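Local coordinates for uncharacterized protein (Bacteroides eggerthii, PDB 4FTD), which is of unknown function but combines a six-bladed beta-propeller with an immunoglobulin-like domain and may take part in carbohydrate metabolism, at residues Tyr192-Leu197 and Asn409-Thr414; Thr297-Val302 and Ala358-Ala363; Tyr311-Ile316 and Leu327-Lys332; Val318-Val323 and Gly337-Pro342. One frame throughout, in Å; residues are numbered along the deposited sequence.

Contact 1. Residues Tyr192-Leu197 and Asn409-Thr414; sequences YNMGAL and NALAQT
A single bent side chain, selenomethionine M194, carries this contact by reaching L411 and Q413, with no hydrogen bond between the segments. The two segments belong to different blades of the six-bladed beta-propeller: 192-197 lies on the edge strand 190-198 and 409-414 leads into the edge strand 412-420, with strand 138-143 of another blade touching both. At their closest, the CA atoms of M194 and L411 are still 9.2 Å apart. M194 covers that distance by bending: CG lies beside its backbone N (chi1 -63°), chi2 turns the same way at -68°, and chi3 swings the terminal methyl over to the leucine. There CE of M194 meets the branch point CG of L411 at 3.8 Å and its CB at 4.0 Å, the two side chains lying at about a right angle. L411 also touches M298, which extends the apolar patch.

The selenium faces a polar neighbour. Q413 is bent at chi2, and its carboxamide is held by strand 138-143, with OE1 bonded to A141 N and NE2 to R139 O, so the amide's rotation is fixed from outside. On the strand side, N193 and M194 both face S205 in a classic beta bulge. The nearest approach to the glutamine is M194 SE to Q413 NE2, 4.1 Å, a packing distance.

Contact 2. Residues Thr297-Val302 and Ala358-Ala363; sequences TMVTNV and AGQGAA
Q360 runs from its loop toward V299 and M298, joining the loop after strand 350-357 to the chain entering strand 300-304 in the preceding blade of the beta-propeller. Its CB points at the opposite segment, and CG continues anti to the backbone N (chi1 178°) before the chain bends at chi2 and turns the carboxamide across V299. CD then lies 4.0 Å from V299 CG2. Beyond it, Q360 OE1 comes to 3.6 Å from the same methyl, a packing contact, while the same oxygen accepts a hydrogen bond from A410 N. The other tip atom, NE2, is bonded to G408 O, so both ends of the amide are occupied and the group cannot turn freely. M298 SE borders NE2 more loosely.

The second branch of V299 points another way: CG1, anti to its backbone N, packs on A358 CB at 3.9 Å. One valine thus touches both the apolar start of the loop and the polar amide further along. An ST turn shapes the chain just before strand 300-304. In it, V299 N donates to T297 OG1 over 3.1 Å, with an N-H...O angle of 152°.

Contact 3. Residues Tyr311-Ile316 and Leu327-Lys332; sequences YLWSGI and LGEKYK
W313 sends its indole toward L327 and E329 with CG anti to the backbone N (chi1 173°), while E329 stretches out beyond CG and L327 holds a chi1 close to eclipsed. The three meet on one blade of the beta-propeller, a four-stranded antiparallel sheet in which strand 318-323 separates 311-315 from 329-332; the contact therefore passes over the intervening strand and involves no backbone pairing between the segments. L327, on a left-handed backbone conformation in the turn before strand 329-332, lays its CD2 methyl over one indole face. This CH-pi contact is nearly vertical: L327 CD2 stands 4.0 Å from the centroid of the six-membered ring of W313, only 4° off the normal. The same methyl is 4.1 Å from CD2 of W313, and the two side chains cross at about a right angle.

E329 arrives at the rim of the ring instead, its carboxylate plane turned 87° from that of the indole. An oxygen beside an aromatic C-H may gain weak electrostatic attraction, but the charge has a stronger partner in K293, a salt bridge to OE2. The indole is further fixed by NE1, bonded to T300 OG1, and by F271, whose ring meets it almost perpendicularly. At the edge, E329 OE2 lies near the ring plane, 3.8 Å from W313 CZ3.

Contact 4. Residues Val318-Val323 and Gly337-Pro342; sequences VPVTLV and GEAVAP
V320, P342 and A339 bury most of the surface here, the valine contributing the largest share and meeting both partners through one methyl. V320 CG1 stands anti to the backbone N (chi1 173°), which leaves CG2, beside that N, to face the next blade of the propeller. CG2 of V320 lies 4.2 Å from CB of P342 and 4.5 Å from CB of A339, two small apolar groups that flank the sharp corner of the chain at A341. That corner, with A341 in a left-handed backbone conformation, allows A339 and P342 both to point at the valine. The packing is modest in area, wholly apolar and buried.

A water sits between polar backbone atoms beside it. It lies within hydrogen-bonding distance of both V318 O (2.9 Å) and A339 O (2.8 Å) and can donate to either, though it has more acceptors in reach than protons; A339 O is also bonded to S314 OG. Within its own strand, T321 OG1 donates to P319 O over 2.7 Å, lying 36° out of the carbonyl plane.

V320 also touches L312 and S314 of strand 311-315, its neighbour in the sheet. Strand 350-357 of the following blade adds L353 against V320 and P342, and V355 against A339, while helix 381-390 covers L322 further along strand 318-323.

Overall arrangement
Contacts 2, 3 and 4 are nested along the chain inside the loop closed by contact 1. Contacts 3 and 4 interlock most closely, centres about 7 Å apart: strand 318-323 of contact 4 lies between the two strands of contact 3. Contact 3 stays within one blade, whereas contacts 1, 2 and 4 join different blades. Contact 4 is buried and apolar, with a water beside it; contact 1 is also buried, a selenomethionine methyl on a leucine with the selenium merely packed beside an amide. Contact 2 is only partly buried, and contact 3 lays a leucine methyl over a buried indole face and an exposed glutamate at its edge. Hydrogen bonds link them: T414 to A341, E338 to Q360, and T300 to S314.

Contact 1. Residues Tyr192-Leu197 and Asn409-Thr414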
loop_
_atom_site.group_PDB
_atom_site.type_symbol
_atom_site.label_atom_id
_atom_site.label_comp_id
_atom_site.label_asym_id
_atom_site.label_seq_id
_atom_site.Cartn_x
_atom_site.Cartn_y
_atom_site.Cartn_z
ATOM N N TYR A 192 -6.339 -24.646 12.703
ATOM C CA TYR A 192 -6.118 -23.252 12.347
ATOM C C TYR A 192 -6.038 -23.162 10.809
ATOM O O TYR A 192 -5.724 -24.132 10.116
ATOM C CB TYR A 192 -4.925 -22.628 13.033
ATOM C CG TYR A 192 -3.836 -23.630 13.323
ATOM C CD1 TYR A 192 -2.982 -24.043 12.313
ATOM C CD2 TYR A 192 -3.695 -24.177 14.584
ATOM C CE1 TYR A 192 -2.035 -25.019 12.544
ATOM C CE2 TYR A 192 -2.708 -25.155 14.842
ATOM C CZ TYR A 192 -1.906 -25.554 13.809
ATOM O OH TYR A 192 -0.950 -26.474 13.959
ATOM N N ASN A 193 -6.324 -21.971 10.324
ATOM C CA ASN A 193 -6.410 -21.689 8.910
ATOM C C ASN A 193 -6.105 -20.248 8.619
ATOM O O ASN A 193 -5.102 -19.968 7.987
ATOM C CB ASN A 193 -7.767 -22.096 8.379
ATOM C CG ASN A 193 -7.818 -22.146 6.842
ATOM O OD1 ASN A 193 -6.909 -22.698 6.231
ATOM N ND2 ASN A 193 -8.884 -21.604 6.219
HETATM N N MSE A 194 -6.912 -19.298 9.113
HETATM C CA MSE A 194 -6.598 -17.851 8.917
HETATM C C MSE A 194 -5.963 -17.313 10.194
HETATM O O MSE A 194 -6.035 -17.927 11.223
HETATM C CB MSE A 194 -7.875 -17.057 8.641
HETATM C CG MSE A 194 -8.555 -17.465 7.380
HETATM SE SE MSE A 194 -7.438 -16.968 5.781
HETATM C CE MSE A 194 -6.916 -18.727 5.033
ATOM N N GLY A 195 -5.356 -16.140 10.106
ATOM C CA GLY A 195 -4.887 -15.454 11.306
ATOM C C GLY A 195 -4.392 -14.071 10.922
ATOM O O GLY A 195 -4.435 -13.709 9.747
ATOM N N ALA A 196 -3.811 -13.376 11.874
ATOM C CA ALA A 196 -3.362 -12.017 11.650
ATOM C C ALA A 196 -2.421 -11.623 12.793
ATOM O O ALA A 196 -2.556 -12.077 13.940
ATOM C CB ALA A 196 -4.579 -11.069 11.590
ATOM N N LEU A 197 -1.530 -10.711 12.458
ATOM C CA LEU A 197 -0.713 -9.949 13.376
ATOM C C LEU A 197 -1.345 -8.552 13.512
ATOM O O LEU A 197 -1.536 -7.848 12.534
ATOM C CB LEU A 197 0.687 -9.802 12.819
ATOM C CG LEU A 197 1.700 -10.888 12.977
ATOM C CD1 LEU A 197 2.966 -10.573 12.133
ATOM C CD2 LEU A 197 2.048 -11.034 14.452
ATOM N N ASN A 409 -7.792 -22.906 -3.969
ATOM C CA ASN A 409 -7.756 -22.403 -2.598
ATOM C C ASN A 409 -6.855 -21.158 -2.532
ATOM O O ASN A 409 -5.905 -21.108 -1.760
ATOM C CB ASN A 409 -7.319 -23.533 -1.640
ATOM C CG ASN A 409 -6.141 -24.316 -2.168
ATOM O OD1 ASN A 409 -6.251 -25.510 -2.416
ATOM N ND2 ASN A 409 -5.026 -23.626 -2.433
ATOM N N ALA A 410 -7.213 -20.159 -3.340
ATOM C CA ALA A 410 -6.371 -19.014 -3.656
ATOM C C ALA A 410 -6.529 -17.878 -2.624
ATOM O O ALA A 410 -6.707 -16.694 -2.970
ATOM C CB ALA A 410 -6.681 -18.558 -5.093
ATOM N N LEU A 411 -6.420 -18.232 -1.352
ATOM C CA LEU A 411 -6.529 -17.249 -0.290
ATOM C C LEU A 411 -5.262 -16.345 -0.374
ATOM O O LEU A 411 -4.109 -16.846 -0.614
ATOM C CB LEU A 411 -6.696 -17.887 1.108
ATOM C CG LEU A 411 -8.091 -18.490 1.444
ATOM C CD1 LEU A 411 -9.207 -17.441 1.356
ATOM C CD2 LEU A 411 -8.382 -19.713 0.591
ATOM N N ALA A 412 -5.520 -15.040 -0.280
ATOM C CA ALA A 412 -4.498 -13.989 -0.385
ATOM C C ALA A 412 -4.710 -12.959 0.701
ATOM O O ALA A 412 -5.850 -12.706 1.101
ATOM C CB ALA A 412 -4.521 -13.304 -1.752
ATOM N N GLN A 413 -3.605 -12.417 1.211
ATOM C CA GLN A 413 -3.606 -11.433 2.270
ATOM C C GLN A 413 -2.727 -10.243 1.816
ATOM O O GLN A 413 -1.838 -10.357 0.957
ATOM C CB GLN A 413 -3.021 -11.981 3.597
ATOM C CG GLN A 413 -3.801 -13.138 4.208
ATOM C CD GLN A 413 -3.622 -14.444 3.484
ATOM O OE1 GLN A 413 -2.500 -14.788 3.073
ATOM N NE2 GLN A 413 -4.704 -15.205 3.343
ATOM N N THR A 414 -3.045 -9.100 2.389
ATOM C CA THR A 414 -2.247 -7.881 2.275
ATOM C C THR A 414 -2.036 -7.318 3.671
ATOM O O THR A 414 -2.785 -7.593 4.615
ATOM C CB THR A 414 -2.901 -6.804 1.392
ATOM O OG1 THR A 414 -4.167 -6.437 1.947
ATOM C CG2 THR A 414 -3.035 -7.284 -0.041
#

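Contact 2. Residues Thr297-Val302 and Ala358-Ala363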
loop_
_atom_site.group_PDB
_atom_site.type_symbol
_atom_site.label_atom_id
_atom_site.label_comp_id
_atom_site.label_asym_id
_atom_site.label_seq_id
_atom_site.Cartn_x
_atom_site.Cartn_y
_atom_site.Cartn_z
ATOM N N THR A 297 -17.500 -15.632 -3.521
ATOM C CA THR A 297 -16.822 -16.923 -3.319
ATOM C C THR A 297 -16.259 -17.049 -1.898
ATOM O O THR A 297 -16.452 -16.188 -1.017
ATOM C CB THR A 297 -15.696 -17.224 -4.371
ATOM O OG1 THR A 297 -14.509 -16.487 -4.018
ATOM C CG2 THR A 297 -16.143 -16.883 -5.816
HETATM N N MSE A 298 -15.549 -18.144 -1.663
HETATM C CA MSE A 298 -14.829 -18.327 -0.404
HETATM C C MSE A 298 -13.604 -17.417 -0.229
HETATM O O MSE A 298 -13.105 -17.323 0.907
HETATM C CB MSE A 298 -14.362 -19.759 -0.289
HETATM C CG MSE A 298 -13.389 -20.155 -1.427
HETATM SE SE MSE A 298 -12.628 -21.856 -1.026
HETATM C CE MSE A 298 -11.342 -21.345 0.285
ATOM N N VAL A 299 -13.096 -16.831 -1.335
ATOM C CA VAL A 299 -11.958 -15.887 -1.343
ATOM C C VAL A 299 -12.518 -14.481 -1.444
ATOM O O VAL A 299 -12.779 -13.962 -2.523
ATOM C CB VAL A 299 -10.929 -16.179 -2.454
ATOM C CG1 VAL A 299 -9.644 -15.320 -2.265
ATOM C CG2 VAL A 299 -10.613 -17.682 -2.466
ATOM N N THR A 300 -12.716 -13.871 -0.276
ATOM C CA THR A 300 -13.395 -12.567 -0.147
ATOM C C THR A 300 -12.966 -11.943 1.185
ATOM O O THR A 300 -12.563 -12.667 2.119
ATOM C CB THR A 300 -14.931 -12.734 -0.196
ATOM O OG1 THR A 300 -15.590 -11.465 -0.171
ATOM C CG2 THR A 300 -15.421 -13.640 0.951
ATOM N N ASN A 301 -13.029 -10.615 1.258
ATOM C CA ASN A 301 -12.599 -9.883 2.415
ATOM C C ASN A 301 -13.361 -8.607 2.547
ATOM O O ASN A 301 -13.791 -8.049 1.565
ATOM C CB ASN A 301 -11.121 -9.490 2.303
ATOM C CG ASN A 301 -10.143 -10.671 2.338
ATOM O OD1 ASN A 301 -9.647 -11.058 1.305
ATOM N ND2 ASN A 301 -9.861 -11.225 3.528
ATOM N N VAL A 302 -13.415 -8.131 3.776
ATOM C CA VAL A 302 -14.108 -6.915 4.210
ATOM C C VAL A 302 -13.173 -6.162 5.185
ATOM O O VAL A 302 -12.947 -6.622 6.320
ATOM C CB VAL A 302 -15.478 -7.221 4.904
ATOM C CG1 VAL A 302 -16.145 -5.917 5.370
ATOM C CG2 VAL A 302 -16.461 -7.959 3.972
ATOM N N ALA A 358 -6.118 -12.799 -6.572
ATOM C CA ALA A 358 -6.133 -14.175 -6.022
ATOM C C ALA A 358 -5.776 -15.287 -6.998
ATOM O O ALA A 358 -4.892 -16.131 -6.732
ATOM C CB ALA A 358 -7.493 -14.450 -5.381
ATOM N N GLY A 359 -6.464 -15.328 -8.136
ATOM C CA GLY A 359 -6.267 -16.445 -9.045
ATOM C C GLY A 359 -6.968 -17.719 -8.590
ATOM O O GLY A 359 -6.333 -18.750 -8.429
ATOM N N GLN A 360 -8.292 -17.644 -8.460
ATOM C CA GLN A 360 -9.127 -18.758 -7.974
ATOM C C GLN A 360 -9.673 -19.496 -9.158
ATOM O O GLN A 360 -10.413 -18.912 -9.939
ATOM C CB GLN A 360 -10.286 -18.216 -7.116
ATOM C CG GLN A 360 -11.279 -19.244 -6.570
ATOM C CD GLN A 360 -10.668 -20.179 -5.544
ATOM O OE1 GLN A 360 -9.610 -19.934 -5.033
ATOM N NE2 GLN A 360 -11.350 -21.273 -5.254
ATOM N N GLY A 361 -9.268 -20.753 -9.319
ATOM C CA GLY A 361 -9.696 -21.623 -10.407
ATOM C C GLY A 361 -8.512 -21.802 -11.315
ATOM O O GLY A 361 -7.809 -20.830 -11.641
ATOM N N ALA A 362 -8.294 -23.042 -11.730
ATOM C CA ALA A 362 -7.204 -23.400 -12.622
ATOM C C ALA A 362 -7.165 -22.567 -13.892
ATOM O O ALA A 362 -6.091 -22.359 -14.427
ATOM C CB ALA A 362 -7.270 -24.874 -12.953
ATOM N N ALA A 363 -8.321 -22.068 -14.353
ATOM C CA ALA A 363 -8.419 -21.277 -15.592
ATOM C C ALA A 363 -8.291 -19.770 -15.350
ATOM O O ALA A 363 -8.292 -18.986 -16.272
ATOM C CB ALA A 363 -9.736 -21.581 -16.295
#

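Contact 3. Residues Tyr311-Ile316 and Leu327-Lys332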
loop_
_atom_site.group_PDB
_atom_site.type_symbol
_atom_site.label_atom_id
_atom_site.label_comp_id
_atom_site.label_asym_id
_atom_site.label_seq_id
_atom_site.Cartn_x
_atom_site.Cartn_y
_atom_site.Cartn_z
ATOM N N TYR A 311 -16.370 0.336 4.990
ATOM C CA TYR A 311 -15.483 -0.806 4.707
ATOM C C TYR A 311 -15.415 -1.039 3.215
ATOM O O TYR A 311 -16.304 -0.586 2.471
ATOM C CB TYR A 311 -16.033 -2.093 5.365
ATOM C CG TYR A 311 -16.125 -2.017 6.876
ATOM C CD1 TYR A 311 -17.089 -1.210 7.516
ATOM C CD2 TYR A 311 -15.235 -2.730 7.678
ATOM C CE1 TYR A 311 -17.134 -1.116 8.899
ATOM C CE2 TYR A 311 -15.293 -2.651 9.060
ATOM C CZ TYR A 311 -16.240 -1.844 9.664
ATOM O OH TYR A 311 -16.253 -1.753 11.033
ATOM N N LEU A 312 -14.379 -1.760 2.782
ATOM C CA LEU A 312 -14.266 -2.158 1.396
ATOM C C LEU A 312 -14.448 -3.670 1.376
ATOM O O LEU A 312 -13.829 -4.386 2.124
ATOM C CB LEU A 312 -12.948 -1.737 0.779
ATOM C CG LEU A 312 -12.639 -0.263 0.588
ATOM C CD1 LEU A 312 -11.293 -0.188 -0.128
ATOM C CD2 LEU A 312 -13.746 0.426 -0.221
ATOM N N TRP A 313 -15.359 -4.135 0.534
ATOM C CA TRP A 313 -15.607 -5.542 0.332
ATOM C C TRP A 313 -15.220 -5.895 -1.090
ATOM O O TRP A 313 -15.555 -5.178 -2.020
ATOM C CB TRP A 313 -17.092 -5.810 0.524
ATOM C CG TRP A 313 -17.586 -7.188 0.189
ATOM C CD1 TRP A 313 -16.919 -8.376 0.356
ATOM C CD2 TRP A 313 -18.886 -7.533 -0.276
ATOM N NE1 TRP A 313 -17.701 -9.424 -0.016
ATOM C CE2 TRP A 313 -18.930 -8.946 -0.382
ATOM C CE3 TRP A 313 -20.021 -6.791 -0.631
ATOM C CZ2 TRP A 313 -20.050 -9.632 -0.837
ATOM C CZ3 TRP A 313 -21.161 -7.480 -1.083
ATOM C CH2 TRP A 313 -21.164 -8.887 -1.176
ATOM N N SER A 314 -14.467 -6.972 -1.240
ATOM C CA SER A 314 -14.225 -7.551 -2.541
ATOM C C SER A 314 -14.082 -9.066 -2.455
ATOM O O SER A 314 -13.930 -9.663 -1.350
ATOM C CB SER A 314 -13.026 -6.910 -3.258
ATOM O OG SER A 314 -11.785 -7.449 -2.811
ATOM N N GLY A 315 -14.160 -9.669 -3.646
ATOM C CA GLY A 315 -14.071 -11.112 -3.839
ATOM C C GLY A 315 -13.710 -11.433 -5.287
ATOM O O GLY A 315 -13.467 -10.526 -6.112
ATOM N N ILE A 316 -13.704 -12.713 -5.605
ATOM C CA ILE A 316 -13.268 -13.187 -6.907
ATOM C C ILE A 316 -14.047 -12.547 -8.038
ATOM O O ILE A 316 -13.446 -12.067 -8.999
ATOM C CB ILE A 316 -13.226 -14.744 -6.987
ATOM C CG1 ILE A 316 -12.251 -15.314 -5.926
ATOM C CG2 ILE A 316 -12.791 -15.199 -8.362
ATOM C CD1 ILE A 316 -10.814 -14.800 -5.991
ATOM N N LEU A 327 -22.658 -4.454 5.549
ATOM C CA LEU A 327 -22.405 -4.838 4.177
ATOM C C LEU A 327 -23.427 -4.272 3.174
ATOM O O LEU A 327 -23.548 -4.783 2.063
ATOM C CB LEU A 327 -22.311 -6.369 4.064
ATOM C CG LEU A 327 -21.014 -6.858 3.450
ATOM C CD1 LEU A 327 -19.916 -6.653 4.489
ATOM C CD2 LEU A 327 -21.165 -8.319 3.066
ATOM N N GLY A 328 -24.147 -3.219 3.550
ATOM C CA GLY A 328 -25.030 -2.527 2.608
ATOM C C GLY A 328 -24.159 -1.795 1.593
ATOM O O GLY A 328 -23.258 -1.054 1.992
ATOM N N GLU A 329 -24.432 -1.996 0.293
ATOM C CA GLU A 329 -23.584 -1.491 -0.791
ATOM C C GLU A 329 -23.760 0.005 -1.004
ATOM O O GLU A 329 -24.842 0.454 -1.237
ATOM C CB GLU A 329 -23.802 -2.304 -2.094
ATOM C CG GLU A 329 -23.361 -3.782 -1.936
ATOM C CD GLU A 329 -23.333 -4.605 -3.230
ATOM O OE1 GLU A 329 -22.850 -4.101 -4.271
ATOM O OE2 GLU A 329 -23.783 -5.774 -3.203
ATOM N N LYS A 330 -22.678 0.765 -0.867
ATOM C CA LYS A 330 -22.679 2.232 -1.052
ATOM C C LYS A 330 -22.152 2.570 -2.437
ATOM O O LYS A 330 -22.685 3.441 -3.070
ATOM C CB LYS A 330 -21.837 2.951 0.031
ATOM C CG LYS A 330 -22.620 3.596 1.175
ATOM C CD LYS A 330 -23.563 2.638 1.914
ATOM C CE LYS A 330 -24.473 3.378 2.896
ATOM N NZ LYS A 330 -25.754 2.656 3.145
ATOM N N TYR A 331 -21.073 1.918 -2.894
ATOM C CA TYR A 331 -20.526 2.206 -4.225
ATOM C C TYR A 331 -19.667 1.068 -4.769
ATOM O O TYR A 331 -18.692 0.724 -4.165
ATOM C CB TYR A 331 -19.721 3.536 -4.210
ATOM C CG TYR A 331 -19.233 3.928 -5.577
ATOM C CD1 TYR A 331 -20.074 4.588 -6.474
ATOM C CD2 TYR A 331 -17.949 3.610 -5.998
ATOM C CE1 TYR A 331 -19.642 4.923 -7.753
ATOM C CE2 TYR A 331 -17.506 3.941 -7.284
ATOM C CZ TYR A 331 -18.362 4.590 -8.149
ATOM O OH TYR A 331 -17.925 4.903 -9.395
ATOM N N LYS A 332 -20.019 0.559 -5.954
ATOM C CA LYS A 332 -19.273 -0.490 -6.625
ATOM C C LYS A 332 -18.271 0.160 -7.560
ATOM O O LYS A 332 -18.661 0.864 -8.444
ATOM C CB LYS A 332 -20.214 -1.409 -7.413
ATOM C CG LYS A 332 -19.520 -2.645 -7.947
ATOM C CD LYS A 332 -20.464 -3.665 -8.553
ATOM C CE LYS A 332 -20.858 -3.310 -9.963
ATOM N NZ LYS A 332 -21.254 -4.552 -10.672
#

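Contact 4. Residues Val318-Val323 and Gly337-Pro342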
loop_
_atom_site.group_PDB
_atom_site.type_symbol
_atom_site.label_atom_id
_atom_site.label_comp_id
_atom_site.label_asym_id
_atom_site.label_seq_id
_atom_site.Cartn_x
_atom_site.Cartn_y
_atom_site.Cartn_z
ATOM N N VAL A 318 -16.494 -10.077 -7.235
ATOM C CA VAL A 318 -17.056 -8.884 -6.609
ATOM C C VAL A 318 -15.963 -7.802 -6.679
ATOM O O VAL A 318 -14.950 -7.873 -5.944
ATOM C CB VAL A 318 -17.527 -9.092 -5.143
ATOM C CG1 VAL A 318 -17.994 -7.748 -4.564
ATOM C CG2 VAL A 318 -18.670 -10.141 -5.055
ATOM N N PRO A 319 -16.130 -6.813 -7.581
ATOM C CA PRO A 319 -15.214 -5.664 -7.599
ATOM C C PRO A 319 -15.201 -4.972 -6.246
ATOM O O PRO A 319 -16.180 -5.077 -5.518
ATOM C CB PRO A 319 -15.839 -4.712 -8.632
ATOM C CG PRO A 319 -16.816 -5.512 -9.384
ATOM C CD PRO A 319 -17.264 -6.625 -8.497
ATOM N N VAL A 320 -14.110 -4.261 -5.953
ATOM C CA VAL A 320 -13.926 -3.484 -4.722
ATOM C C VAL A 320 -15.130 -2.538 -4.573
ATOM O O VAL A 320 -15.405 -1.703 -5.444
ATOM C CB VAL A 320 -12.574 -2.723 -4.728
ATOM C CG1 VAL A 320 -12.465 -1.787 -3.539
ATOM C CG2 VAL A 320 -11.406 -3.717 -4.721
ATOM N N THR A 321 -15.871 -2.726 -3.488
ATOM C CA THR A 321 -17.132 -2.034 -3.231
ATOM C C THR A 321 -17.097 -1.417 -1.838
ATOM O O THR A 321 -16.783 -2.097 -0.845
ATOM C CB THR A 321 -18.325 -3.045 -3.316
ATOM O OG1 THR A 321 -18.354 -3.711 -4.600
ATOM C CG2 THR A 321 -19.660 -2.372 -3.032
ATOM N N LEU A 322 -17.450 -0.144 -1.763
ATOM C CA LEU A 322 -17.601 0.553 -0.506
ATOM C C LEU A 322 -18.953 0.104 0.086
ATOM O O LEU A 322 -19.979 0.176 -0.598
ATOM C CB LEU A 322 -17.592 2.073 -0.739
ATOM C CG LEU A 322 -17.701 3.003 0.475
ATOM C CD1 LEU A 322 -16.457 2.819 1.324
ATOM C CD2 LEU A 322 -17.862 4.472 0.074
ATOM N N VAL A 323 -18.939 -0.331 1.345
ATOM C CA VAL A 323 -20.132 -0.792 2.071
ATOM C C VAL A 323 -20.188 -0.242 3.498
ATOM O O VAL A 323 -19.185 0.190 4.026
ATOM C CB VAL A 323 -20.166 -2.344 2.124
ATOM C CG1 VAL A 323 -20.134 -2.933 0.708
ATOM C CG2 VAL A 323 -18.994 -2.875 2.929
ATOM N N GLY A 337 -10.495 -7.759 -11.358
ATOM C CA GLY A 337 -9.347 -8.660 -11.627
ATOM C C GLY A 337 -8.981 -9.638 -10.496
ATOM O O GLY A 337 -7.814 -10.068 -10.379
ATOM N N GLU A 338 -9.991 -10.005 -9.693
ATOM C CA GLU A 338 -9.890 -10.890 -8.540
ATOM C C GLU A 338 -9.079 -10.286 -7.381
ATOM O O GLU A 338 -8.506 -11.041 -6.585
ATOM C CB GLU A 338 -9.330 -12.286 -8.903
ATOM C CG GLU A 338 -10.031 -12.950 -10.105
ATOM C CD GLU A 338 -9.640 -14.416 -10.267
ATOM O OE1 GLU A 338 -9.064 -15.030 -9.332
ATOM O OE2 GLU A 338 -9.905 -14.959 -11.352
ATOM N N ALA A 339 -9.051 -8.942 -7.308
ATOM C CA ALA A 339 -8.483 -8.199 -6.198
ATOM C C ALA A 339 -9.267 -8.565 -4.940
ATOM O O ALA A 339 -10.494 -8.487 -4.886
ATOM C CB ALA A 339 -8.538 -6.701 -6.433
ATOM N N VAL A 340 -8.525 -9.018 -3.955
ATOM C CA VAL A 340 -9.028 -9.366 -2.646
ATOM C C VAL A 340 -8.143 -8.668 -1.592
ATOM O O VAL A 340 -7.200 -7.947 -1.920
ATOM C CB VAL A 340 -9.119 -10.920 -2.425
ATOM C CG1 VAL A 340 -10.083 -11.553 -3.452
ATOM C CG2 VAL A 340 -7.764 -11.613 -2.472
ATOM N N ALA A 341 -8.531 -8.806 -0.334
ATOM C CA ALA A 341 -7.883 -8.125 0.796
ATOM C C ALA A 341 -7.655 -6.593 0.577
ATOM O O ALA A 341 -6.560 -6.109 0.755
ATOM C CB ALA A 341 -6.579 -8.846 1.140
ATOM N N PRO A 342 -8.708 -5.838 0.201
ATOM C CA PRO A 342 -8.584 -4.391 -0.115
ATOM C C PRO A 342 -8.342 -3.512 1.109
ATOM O O PRO A 342 -9.230 -3.403 1.980
ATOM C CB PRO A 342 -9.949 -4.053 -0.761
ATOM C CG PRO A 342 -10.881 -5.038 -0.155
ATOM C CD PRO A 342 -10.099 -6.281 0.106
HETATM O O HOH W 1 -12.207 -7.824 -7.002
#